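4-alpha-glucanotransferase (Corynebacterium glutamicum, PDB 5B68) is an amylomaltase, also called disproportionating enzyme, of the 4-alpha-glucanotransferase family, with a TIM-barrel domain and an N-terminal beta-sandwich domain. Local coordinates at residues Thr190-Met195 against Tyr247-Asp252; Ala272-Arg277 against Asn287-Ala292; Asn199-Leu204 against Ala368-Arg373; Gln295-Ile300 against Met357-Leu362. All blocks are in the same frame, centred on the assembly; numbering follows the deposited sequence.

Interaction 1: Thr190-Met195 against Tyr247-Asp252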
# COMPACT_ATOMS: atom_id res chain seq x y z
N THR A 190 -1.12 -27.50 -7.97
CA THR A 190 -1.71 -28.35 -9.00
C THR A 190 -3.14 -27.94 -9.29
O THR A 190 -3.58 -28.03 -10.41
CB THR A 190 -1.68 -29.82 -8.59
OG1 THR A 190 -2.39 -29.98 -7.37
CG2 THR A 190 -0.29 -30.27 -8.39
N LEU A 191 -3.87 -27.54 -8.26
CA LEU A 191 -5.26 -27.14 -8.38
C LEU A 191 -5.58 -25.67 -8.75
O LEU A 191 -6.69 -25.38 -9.07
CB LEU A 191 -6.03 -27.56 -7.14
CG LEU A 191 -5.93 -29.04 -6.75
CD1 LEU A 191 -6.52 -29.30 -5.38
CD2 LEU A 191 -6.57 -29.94 -7.79
N SER A 192 -4.62 -24.76 -8.71
CA SER A 192 -4.88 -23.37 -9.08
C SER A 192 -5.51 -23.29 -10.49
O SER A 192 -5.14 -24.05 -11.40
CB SER A 192 -3.61 -22.55 -9.12
OG SER A 192 -2.84 -22.73 -7.92
N TRP A 193 -6.37 -22.30 -10.69
CA TRP A 193 -6.86 -21.97 -12.05
C TRP A 193 -5.91 -21.12 -12.82
O TRP A 193 -6.19 -19.94 -13.15
CB TRP A 193 -8.27 -21.35 -11.99
CG TRP A 193 -9.34 -22.29 -11.59
CD1 TRP A 193 -9.26 -23.41 -10.78
CD2 TRP A 193 -10.74 -22.17 -11.93
NE1 TRP A 193 -10.49 -23.96 -10.62
CE2 TRP A 193 -11.41 -23.23 -11.32
CE3 TRP A 193 -11.47 -21.25 -12.68
CZ2 TRP A 193 -12.79 -23.41 -11.43
CZ3 TRP A 193 -12.87 -21.45 -12.79
CH2 TRP A 193 -13.48 -22.51 -12.16
N GLY A 194 -4.70 -21.64 -13.08
CA GLY A 194 -3.78 -20.86 -13.87
C GLY A 194 -3.04 -19.78 -13.11
O GLY A 194 -2.10 -19.21 -13.62
N MET A 195 -3.52 -19.42 -11.94
CA MET A 195 -2.89 -18.35 -11.20
C MET A 195 -3.15 -18.58 -9.73
O MET A 195 -4.12 -19.22 -9.37
CB MET A 195 -3.40 -16.99 -11.69
CG MET A 195 -4.59 -16.43 -10.94
SD MET A 195 -5.24 -14.85 -11.51
CE MET A 195 -4.60 -13.67 -10.33
N TYR A 247 -9.01 -13.95 -6.81
CA TYR A 247 -8.28 -14.85 -5.94
C TYR A 247 -9.13 -15.91 -5.23
O TYR A 247 -8.59 -16.78 -4.60
CB TYR A 247 -7.47 -14.06 -4.91
CG TYR A 247 -6.36 -13.20 -5.47
CD1 TYR A 247 -5.24 -13.76 -6.05
CD2 TYR A 247 -6.42 -11.83 -5.38
CE1 TYR A 247 -4.23 -12.98 -6.54
CE2 TYR A 247 -5.42 -11.05 -5.87
CZ TYR A 247 -4.32 -11.63 -6.45
OH TYR A 247 -3.33 -10.84 -6.92
N ILE A 248 -10.45 -15.83 -5.32
CA ILE A 248 -11.28 -16.80 -4.74
C ILE A 248 -11.02 -18.18 -5.37
O ILE A 248 -10.96 -18.28 -6.63
CB ILE A 248 -12.75 -16.45 -4.94
CG1 ILE A 248 -13.13 -15.18 -4.15
CG2 ILE A 248 -13.62 -17.60 -4.50
CD1 ILE A 248 -14.52 -14.66 -4.51
N ARG A 249 -10.88 -19.21 -4.55
CA ARG A 249 -10.89 -20.57 -5.05
C ARG A 249 -12.29 -21.06 -4.91
O ARG A 249 -12.77 -21.30 -3.82
CB ARG A 249 -9.98 -21.51 -4.28
CG ARG A 249 -10.14 -22.93 -4.78
CD ARG A 249 -9.02 -23.87 -4.40
NE ARG A 249 -7.74 -23.52 -4.98
CZ ARG A 249 -6.67 -24.28 -4.85
NH1 ARG A 249 -6.78 -25.41 -4.19
NH2 ARG A 249 -5.52 -23.93 -5.37
N VAL A 250 -12.95 -21.24 -6.03
CA VAL A 250 -14.39 -21.45 -5.97
C VAL A 250 -14.77 -22.75 -5.34
O VAL A 250 -15.81 -22.88 -4.66
CB VAL A 250 -15.06 -21.25 -7.37
CG1 VAL A 250 -14.75 -19.87 -7.96
CG2 VAL A 250 -14.69 -22.37 -8.35
N GLU A 251 -13.93 -23.77 -5.59
CA GLU A 251 -14.13 -25.09 -5.00
C GLU A 251 -14.07 -25.13 -3.47
O GLU A 251 -14.62 -26.04 -2.86
CB GLU A 251 -13.18 -26.17 -5.60
CG GLU A 251 -13.26 -26.34 -7.11
CD GLU A 251 -12.30 -25.48 -7.90
OE1 GLU A 251 -11.76 -24.43 -7.36
OE2 GLU A 251 -12.08 -25.84 -9.08
N ASP A 252 -13.44 -24.13 -2.84
CA ASP A 252 -13.43 -24.06 -1.36
C ASP A 252 -14.66 -23.39 -0.74
O ASP A 252 -14.83 -23.41 0.50
CB ASP A 252 -12.18 -23.24 -0.90
CG ASP A 252 -10.87 -23.97 -1.13
OD1 ASP A 252 -10.88 -25.16 -1.51
OD2 ASP A 252 -9.82 -23.33 -0.98
O HOH W 1 -9.14 -25.44 -7.58
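Trp193 meets Glu251 with the edge of its indole. Trp193 NE1 donates to Glu251 OE2 over 2.9 Å, with an N-H...O angle of 147°. The acceptor lies close to the ring plane and is met through its syn lone pair. The carboxylate is turned almost perpendicular to the indole, with the planes 80° apart. Glu251 chi2 is 91°; this bend in the chain brings the carboxylate round to the indole NH. OE2 is also paired with Arg275, so this one oxygen ties three residues together. Glu251 OE1 takes a weak hydrogen bond from a water at 2.8 Å, and the same water donates to Leu191 O. Val250 crosses the indole at about a right angle, with CG2 3.8 Å from Trp193 CZ2.

The Arg249 guanidinium carries a second part of the contact. Leu191 CB packs over one of its faces, 3.7 Å from NH1. Salt bridges to Asp197 and Asp200 hold the Arg249 group, and Ser192 OG is also hydrogen-bonded to Asp200. At the far end Met195 CE touches Tyr247 CE1 at 3.9 Å, the two side chains lying crosswise.

Trp193 is the centre of an inverse gamma turn, and Gly194 follows it with a positive phi. The contact joins two loops that follow successive parallel strands, 177-182 and 215-218, as the beta-alpha loops of a TIM barrel do.

Interaction 2: Ala272-Arg277 against Asn287-Ala292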
# COMPACT_ATOMS: atom_id res chain seq x y z
N ALA A 272 -9.74 -28.06 -15.10
CA ALA A 272 -8.74 -28.83 -15.84
C ALA A 272 -8.00 -28.02 -16.93
O ALA A 272 -6.77 -28.15 -17.05
CB ALA A 272 -9.38 -30.06 -16.41
N GLU A 273 -8.69 -27.19 -17.71
CA GLU A 273 -7.97 -26.39 -18.73
C GLU A 273 -7.05 -25.32 -18.14
O GLU A 273 -5.95 -25.00 -18.72
CB GLU A 273 -8.91 -25.72 -19.77
CG GLU A 273 -8.17 -24.63 -20.60
CD GLU A 273 -8.98 -24.01 -21.74
OE1 GLU A 273 -8.76 -22.79 -22.01
OE2 GLU A 273 -9.80 -24.72 -22.37
N PHE A 274 -7.52 -24.66 -17.05
CA PHE A 274 -6.71 -23.57 -16.48
C PHE A 274 -5.53 -24.26 -15.78
O PHE A 274 -4.40 -23.76 -15.85
CB PHE A 274 -7.54 -22.65 -15.54
CG PHE A 274 -8.51 -21.77 -16.30
CD1 PHE A 274 -8.06 -20.91 -17.31
CD2 PHE A 274 -9.87 -21.85 -16.04
CE1 PHE A 274 -8.97 -20.13 -18.05
CE2 PHE A 274 -10.77 -21.10 -16.77
CZ PHE A 274 -10.33 -20.26 -17.79
N ARG A 275 -5.80 -25.39 -15.15
CA ARG A 275 -4.77 -26.16 -14.43
C ARG A 275 -3.59 -26.62 -15.32
O ARG A 275 -2.48 -26.73 -14.86
CB ARG A 275 -5.42 -27.38 -13.80
CG ARG A 275 -6.24 -27.01 -12.59
CD ARG A 275 -7.05 -28.14 -12.03
NE ARG A 275 -7.83 -27.62 -10.90
CZ ARG A 275 -8.84 -28.22 -10.30
NH1 ARG A 275 -9.26 -29.44 -10.66
NH2 ARG A 275 -9.42 -27.61 -9.29
N GLU A 276 -3.83 -26.90 -16.59
CA GLU A 276 -2.74 -27.18 -17.51
C GLU A 276 -1.73 -26.01 -17.57
O GLU A 276 -0.51 -26.21 -17.70
CB GLU A 276 -3.29 -27.46 -18.94
CG GLU A 276 -4.01 -28.81 -19.06
CD GLU A 276 -3.09 -30.02 -18.79
OE1 GLU A 276 -1.87 -29.99 -19.16
OE2 GLU A 276 -3.58 -31.01 -18.20
N ARG A 277 -2.22 -24.76 -17.49
CA ARG A 277 -1.36 -23.60 -17.51
C ARG A 277 -0.35 -23.62 -16.35
O ARG A 277 0.77 -23.17 -16.51
CB ARG A 277 -2.16 -22.28 -17.50
CG ARG A 277 -3.22 -22.22 -18.60
CD ARG A 277 -3.71 -20.80 -18.76
NE ARG A 277 -4.88 -20.79 -19.64
CZ ARG A 277 -5.74 -19.78 -19.74
NH1 ARG A 277 -5.58 -18.64 -19.03
NH2 ARG A 277 -6.78 -19.92 -20.57
N ASN A 287 -7.66 -12.45 -17.57
CA ASN A 287 -9.04 -12.16 -18.07
C ASN A 287 -9.89 -13.36 -18.25
O ASN A 287 -11.02 -13.38 -17.75
CB ASN A 287 -9.05 -11.24 -19.29
CG ASN A 287 -8.56 -9.84 -18.93
OD1 ASN A 287 -8.76 -9.38 -17.80
ND2 ASN A 287 -7.93 -9.16 -19.88
N ASP A 288 -9.42 -14.40 -18.92
CA ASP A 288 -10.31 -15.60 -19.07
C ASP A 288 -10.50 -16.39 -17.79
O ASP A 288 -11.57 -16.91 -17.52
CB ASP A 288 -9.93 -16.51 -20.27
CG ASP A 288 -8.49 -16.94 -20.27
OD1 ASP A 288 -7.72 -16.64 -19.34
OD2 ASP A 288 -8.09 -17.58 -21.26
N VAL A 289 -9.47 -16.42 -16.95
CA VAL A 289 -9.63 -17.01 -15.60
C VAL A 289 -10.72 -16.27 -14.78
O VAL A 289 -11.60 -16.90 -14.18
CB VAL A 289 -8.30 -17.01 -14.78
CG1 VAL A 289 -8.55 -17.60 -13.37
CG2 VAL A 289 -7.23 -17.86 -15.49
N TYR A 290 -10.70 -14.95 -14.87
CA TYR A 290 -11.63 -14.14 -14.04
C TYR A 290 -13.08 -14.35 -14.53
O TYR A 290 -13.99 -14.63 -13.74
CB TYR A 290 -11.24 -12.67 -14.12
CG TYR A 290 -11.83 -11.75 -13.07
CD1 TYR A 290 -12.38 -12.23 -11.89
CD2 TYR A 290 -11.85 -10.38 -13.30
CE1 TYR A 290 -12.91 -11.33 -10.92
CE2 TYR A 290 -12.32 -9.49 -12.33
CZ TYR A 290 -12.87 -9.98 -11.17
OH TYR A 290 -13.34 -9.05 -10.24
N ALA A 291 -13.22 -14.23 -15.83
CA ALA A 291 -14.53 -14.44 -16.46
C ALA A 291 -15.09 -15.79 -16.10
O ALA A 291 -16.25 -15.91 -15.77
CB ALA A 291 -14.45 -14.25 -17.98
N ALA A 292 -14.26 -16.83 -16.12
CA ALA A 292 -14.72 -18.16 -15.76
C ALA A 292 -15.08 -18.33 -14.28
O ALA A 292 -16.12 -18.90 -13.91
CB ALA A 292 -13.67 -19.18 -16.19
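The two helical segments run nearly antiparallel, at 150°; the axes of these segments approach to 11.5 Å, and their backbones come nearest at Phe274 and Val289. Phe274 lies between them. Val289 CA sits over one face of its ring in a CH-pi contact, 4.3 Å from the centroid. Val289 CG2 reaches CD1 of Phe274 at 3.6 Å. Further along, Ala292 CB touches Phe274 CE2 at 3.5 Å.

Arg277 stretches across to Asp288 and grips it end-on, one nitrogen to each oxygen. Arg277 NH1 to Asp288 OD1 is 2.9 Å and almost straight at 172°. Arg277 NH2 to Asp288 OD2 is 2.8 Å and more bent; the donor stands above the carboxylate plane. Asp288 CG lies between its own backbone N and carbonyl carbon (chi1 54°), and from there the carboxylate faces the arginine. The edge of the Phe274 ring, at CD1, lies over the centre of the Arg277 guanidinium, so the ring backs the salt bridge. Glu273 adds a long salt bridge to Arg277 NH2, making a three-residue charge network.

A short connection joins the paired helices 261-277 and 286-301, which form an antiparallel alpha-alpha hairpin.

Interaction 3: Asn199-Leu204 against Ala368-Arg373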
# COMPACT_ATOMS: atom_id res chain seq x y z
N ASN A 199 -6.32 -20.12 -1.51
CA ASN A 199 -5.89 -21.41 -1.04
C ASN A 199 -4.41 -21.56 -1.15
O ASN A 199 -3.73 -21.95 -0.20
CB ASN A 199 -6.61 -22.53 -1.81
CG ASN A 199 -6.31 -23.91 -1.27
OD1 ASN A 199 -5.19 -24.38 -1.34
ND2 ASN A 199 -7.32 -24.57 -0.72
N ASP A 200 -3.91 -21.22 -2.33
CA ASP A 200 -2.48 -21.20 -2.56
C ASP A 200 -1.70 -20.34 -1.56
O ASP A 200 -0.59 -20.70 -1.18
CB ASP A 200 -2.10 -20.77 -3.97
CG ASP A 200 -2.73 -21.66 -5.05
OD1 ASP A 200 -2.62 -22.86 -4.91
OD2 ASP A 200 -3.29 -21.14 -6.05
N LEU A 201 -2.27 -19.19 -1.21
CA LEU A 201 -1.68 -18.29 -0.20
C LEU A 201 -1.43 -19.02 1.10
O LEU A 201 -0.32 -18.99 1.71
CB LEU A 201 -2.58 -17.06 0.01
CG LEU A 201 -2.15 -16.04 1.06
CD1 LEU A 201 -0.81 -15.48 0.67
CD2 LEU A 201 -3.20 -14.95 1.15
N GLY A 202 -2.47 -19.64 1.62
CA GLY A 202 -2.35 -20.36 2.87
C GLY A 202 -1.44 -21.60 2.81
O GLY A 202 -0.68 -21.86 3.72
N ASN A 203 -1.47 -22.28 1.67
CA ASN A 203 -0.66 -23.47 1.39
C ASN A 203 0.82 -23.06 1.39
O ASN A 203 1.61 -23.64 2.13
CB ASN A 203 -1.06 -24.04 0.02
CG ASN A 203 -0.43 -25.42 -0.28
OD1 ASN A 203 0.38 -25.96 0.52
ND2 ASN A 203 -0.75 -25.96 -1.46
N LEU A 204 1.15 -22.05 0.59
CA LEU A 204 2.53 -21.53 0.49
C LEU A 204 2.98 -21.10 1.88
O LEU A 204 4.13 -21.42 2.27
CB LEU A 204 2.66 -20.42 -0.49
CG LEU A 204 4.03 -19.80 -0.76
CD1 LEU A 204 5.02 -20.85 -1.19
CD2 LEU A 204 3.92 -18.67 -1.72
N ALA A 368 -9.05 -15.03 5.82
CA ALA A 368 -8.95 -15.45 7.21
C ALA A 368 -8.43 -16.89 7.32
O ALA A 368 -7.61 -17.16 8.18
CB ALA A 368 -10.30 -15.39 7.88
N ALA A 369 -8.89 -17.78 6.46
CA ALA A 369 -8.44 -19.17 6.54
C ALA A 369 -6.97 -19.29 6.15
O ALA A 369 -6.25 -20.08 6.78
CB ALA A 369 -9.28 -20.06 5.65
N ALA A 370 -6.54 -18.47 5.20
CA ALA A 370 -5.12 -18.45 4.84
C ALA A 370 -4.28 -18.00 6.03
O ALA A 370 -3.20 -18.58 6.31
CB ALA A 370 -4.82 -17.59 3.64
N GLN A 371 -4.68 -16.92 6.69
CA GLN A 371 -3.91 -16.41 7.82
C GLN A 371 -3.90 -17.44 8.94
O GLN A 371 -2.93 -17.61 9.62
CB GLN A 371 -4.44 -15.07 8.32
CG GLN A 371 -3.87 -14.62 9.65
CD GLN A 371 -2.44 -14.15 9.56
OE1 GLN A 371 -1.79 -14.35 8.56
NE2 GLN A 371 -1.95 -13.54 10.60
N LYS A 372 -5.02 -18.11 9.14
CA LYS A 372 -5.08 -19.13 10.17
C LYS A 372 -4.11 -20.27 9.88
O LYS A 372 -3.46 -20.78 10.75
CB LYS A 372 -6.49 -19.67 10.31
CG LYS A 372 -6.69 -20.65 11.44
CD LYS A 372 -8.16 -20.97 11.59
CE LYS A 372 -8.43 -21.71 12.88
NZ LYS A 372 -7.65 -22.95 12.94
N ARG A 373 -4.03 -20.64 8.62
CA ARG A 373 -3.12 -21.67 8.22
C ARG A 373 -1.69 -21.27 8.48
O ARG A 373 -0.90 -22.05 8.97
CB ARG A 373 -3.24 -21.86 6.73
CG ARG A 373 -4.23 -22.91 6.32
CD ARG A 373 -3.44 -24.09 5.82
NE ARG A 373 -3.66 -24.36 4.42
CZ ARG A 373 -3.01 -25.33 3.78
NH1 ARG A 373 -3.25 -25.56 2.51
NH2 ARG A 373 -2.13 -26.07 4.43
O HOH W 2 -4.89 -23.41 2.14
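The two helical segments lie almost parallel, at 8°, and the axes of these segments approach to only 7.9 Å. Gly202 and Ala370 mark the closest backbone approach, CA to CA 3.9 Å. Gly202 has no side chain, so the helices can come this near. Ala370 is small enough to fit as well: its methyl CB points at the other helix and rests 3.7 Å from Gly202 N. Leu201 flanks the same methyl, with CD2 4.0 Å from Ala370 CB. Leu201 also packs on Leu216 and Ile218 of strand 215-218, so the buried side of this contact runs on into the sheet.

Arg373 forms the outer part. Its chain bends at chi2 (-107°) and again at chi3, and this lays the guanidinium flat along the facing helix. Arg373 is exposed and also touches a crystal neighbour, which may influence this pose. One face of the group covers Gly202 C and Asn203 CA, the latter 3.5 Å from NH1. The Asn203 side chain runs alongside and points the same way, with CB 3.6 Å from Arg373 NH1. Its amide plane is only 15° from that of the guanidinium. A water lies at the guanidinium edge, in its plane. It accepts from Arg373 NH1 at 2.7 Å and donates to Asn199 O at 3.0 Å, so it bridges the two helices. No direct hydrogen bond links the segments.

Helix 198-209 follows strand 177-182, and helix 349-376 precedes strand 382-387. Neighbouring parallel helices like these are expected on the outside of a TIM barrel.

Interaction 4: Gln295-Ile300 against Met357-Leu362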
# COMPACT_ATOMS: atom_id res chain seq x y z
N GLN A 295 -18.45 -16.54 -13.63
CA GLN A 295 -19.55 -17.37 -14.08
C GLN A 295 -19.92 -18.46 -13.07
O GLN A 295 -21.08 -18.70 -12.79
CB GLN A 295 -19.22 -18.00 -15.42
CG GLN A 295 -20.31 -18.93 -15.89
CD GLN A 295 -20.03 -19.40 -17.30
OE1 GLN A 295 -20.89 -19.29 -18.18
NE2 GLN A 295 -18.80 -19.87 -17.54
N VAL A 296 -18.92 -19.12 -12.50
CA VAL A 296 -19.20 -20.09 -11.48
C VAL A 296 -19.76 -19.43 -10.22
O VAL A 296 -20.68 -19.99 -9.58
CB VAL A 296 -17.90 -20.87 -11.09
CG1 VAL A 296 -18.15 -21.79 -9.91
CG2 VAL A 296 -17.37 -21.60 -12.33
N LEU A 297 -19.18 -18.26 -9.85
CA LEU A 297 -19.61 -17.59 -8.59
C LEU A 297 -21.10 -17.20 -8.71
O LEU A 297 -21.84 -17.40 -7.77
CB LEU A 297 -18.76 -16.39 -8.32
CG LEU A 297 -17.39 -16.83 -7.79
CD1 LEU A 297 -16.36 -15.74 -8.08
CD2 LEU A 297 -17.52 -17.14 -6.28
N ARG A 298 -21.50 -16.82 -9.92
CA ARG A 298 -22.90 -16.47 -10.21
C ARG A 298 -23.79 -17.68 -9.97
O ARG A 298 -24.85 -17.55 -9.35
CB ARG A 298 -23.08 -15.86 -11.61
CG ARG A 298 -22.62 -14.42 -11.68
CD ARG A 298 -23.01 -13.78 -12.98
NE ARG A 298 -22.24 -14.31 -14.09
CZ ARG A 298 -21.11 -13.79 -14.59
NH1 ARG A 298 -20.55 -12.69 -14.08
NH2 ARG A 298 -20.54 -14.38 -15.63
N ALA A 299 -23.34 -18.87 -10.37
CA ALA A 299 -24.08 -20.09 -10.01
C ALA A 299 -24.09 -20.42 -8.53
O ALA A 299 -25.11 -20.83 -7.97
CB ALA A 299 -23.60 -21.27 -10.86
N ILE A 300 -22.97 -20.27 -7.83
CA ILE A 300 -23.00 -20.68 -6.42
C ILE A 300 -23.84 -19.69 -5.61
O ILE A 300 -24.34 -20.02 -4.53
CB ILE A 300 -21.56 -20.70 -5.85
CG1 ILE A 300 -20.71 -21.77 -6.56
CG2 ILE A 300 -21.56 -20.94 -4.34
CD1 ILE A 300 -19.21 -21.56 -6.47
N MET A 357 -21.36 -7.77 -2.82
CA MET A 357 -21.15 -7.83 -1.36
C MET A 357 -20.71 -9.21 -0.93
O MET A 357 -19.74 -9.42 -0.13
CB MET A 357 -22.40 -7.36 -0.61
CG MET A 357 -22.72 -5.89 -0.89
SD MET A 357 -24.37 -5.45 -0.19
CE MET A 357 -23.93 -5.38 1.50
N TRP A 358 -21.36 -10.21 -1.52
CA TRP A 358 -21.12 -11.58 -1.16
C TRP A 358 -19.71 -11.98 -1.58
O TRP A 358 -19.05 -12.69 -0.80
CB TRP A 358 -22.21 -12.44 -1.83
CG TRP A 358 -22.09 -13.91 -1.72
CD1 TRP A 358 -22.37 -14.65 -0.67
CD2 TRP A 358 -21.69 -14.80 -2.76
NE1 TRP A 358 -22.20 -16.00 -0.97
CE2 TRP A 358 -21.77 -16.09 -2.27
CE3 TRP A 358 -21.30 -14.61 -4.09
CZ2 TRP A 358 -21.43 -17.23 -3.03
CZ3 TRP A 358 -20.98 -15.76 -4.87
CH2 TRP A 358 -21.04 -17.04 -4.31
N LEU A 359 -19.26 -11.55 -2.77
CA LEU A 359 -17.84 -11.80 -3.16
C LEU A 359 -16.84 -11.28 -2.12
O LEU A 359 -15.87 -11.95 -1.83
CB LEU A 359 -17.49 -11.13 -4.47
CG LEU A 359 -18.22 -11.71 -5.68
CD1 LEU A 359 -17.76 -11.08 -6.99
CD2 LEU A 359 -18.10 -13.22 -5.74
N GLN A 360 -17.09 -10.08 -1.56
CA GLN A 360 -16.22 -9.60 -0.47
C GLN A 360 -16.25 -10.47 0.75
O GLN A 360 -15.22 -10.63 1.39
CB GLN A 360 -16.54 -8.12 -0.16
CG GLN A 360 -16.23 -7.21 -1.31
CD GLN A 360 -14.79 -7.30 -1.68
OE1 GLN A 360 -13.90 -7.11 -0.82
NE2 GLN A 360 -14.51 -7.54 -2.94
N TRP A 361 -17.41 -11.02 1.11
CA TRP A 361 -17.53 -11.91 2.27
C TRP A 361 -16.68 -13.20 2.03
O TRP A 361 -15.94 -13.66 2.93
CB TRP A 361 -19.03 -12.26 2.55
CG TRP A 361 -19.23 -13.26 3.58
CD1 TRP A 361 -18.86 -13.21 4.91
CD2 TRP A 361 -19.90 -14.52 3.41
NE1 TRP A 361 -19.23 -14.34 5.56
CE2 TRP A 361 -19.93 -15.14 4.68
CE3 TRP A 361 -20.50 -15.16 2.31
CZ2 TRP A 361 -20.48 -16.41 4.87
CZ3 TRP A 361 -21.11 -16.39 2.53
CH2 TRP A 361 -21.05 -17.01 3.78
N LEU A 362 -16.71 -13.70 0.80
CA LEU A 362 -15.94 -14.88 0.43
C LEU A 362 -14.45 -14.54 0.53
O LEU A 362 -13.66 -15.40 1.02
CB LEU A 362 -16.24 -15.32 -1.00
CG LEU A 362 -17.72 -15.80 -1.20
CD1 LEU A 362 -17.81 -16.14 -2.65
CD2 LEU A 362 -18.17 -16.97 -0.37
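This is a buried apolar crossing of two helices, in the long stretch of chain between strands 215-218 and 382-387, where helix 286-301 crosses helix 349-376, the helix that leads into strand 382-387. Segments 295-300 and 357-362 cross nearly at a right angle, 99°, and the axes of these segments approach to 11.6 Å. No hydrogen bond joins them.

Leu297 is the central side chain, and its two methyls reach different partners. Leu297 CD1 meets Leu359 CD2 at 3.9 Å. Leu297 CD2 lies 3.8 Å from Leu362 CD1 and 4.0 Å from Trp358 CZ3. Leu297 and Leu362 pass alongside each other, pointing opposite ways, whereas Leu297 slants across both Leu359 and Trp358.

Trp358 extends toward the other helix, with CG anti to the backbone N (chi1 174°), and the six-membered end of the indole makes the contact. Trp358 CZ3 comes within 3.4 Å of Leu297 O. Ile300 approaches the indole at its edge, near the ring plane, with CG2 3.9 Å from CH2 of Trp358. Leu362 CD1, from the indole's own helix, lies over one ring face, 3.6 Å above the plane. The indole thus meets one helix at an edge and its own helix over a face.

Other parts of the fold pack against the pair. Ile253, in a loop, packs on both Leu297 and Ile300. Phe313 of helix 307-338 meets Trp358 edge-to-face. Val296 packs against Ile267 and Met270 of helix 261-277, so helix 286-301 contacts both helix 261-277 and helix 349-376.

Interaction 1 touches each of the other three. Its centre is about 9 Å from that of interaction 2, 12 Å from interaction 3 and 14 Å from interaction 4. Toward interaction 2, Arg275 NE probably donates a hydrogen bond to Leu191 O at 3.1 Å. Toward interaction 3, Asn199 ND2 probably donates a hydrogen bond to Asp252 OD2 at 2.8 Å. Toward interaction 4 the link is apolar, with Val250 CG2 3.8 Å from Val296 CG1. Interactions 2 and 4 share helix 286-301, and 3 and 4 share helix 349-376. Interactions 2 and 3 do not touch; their nearest atoms are about 9 Å apart. A glycerol, probably from the crystallisation liquor, is hydrogen-bonded to Asp252 O.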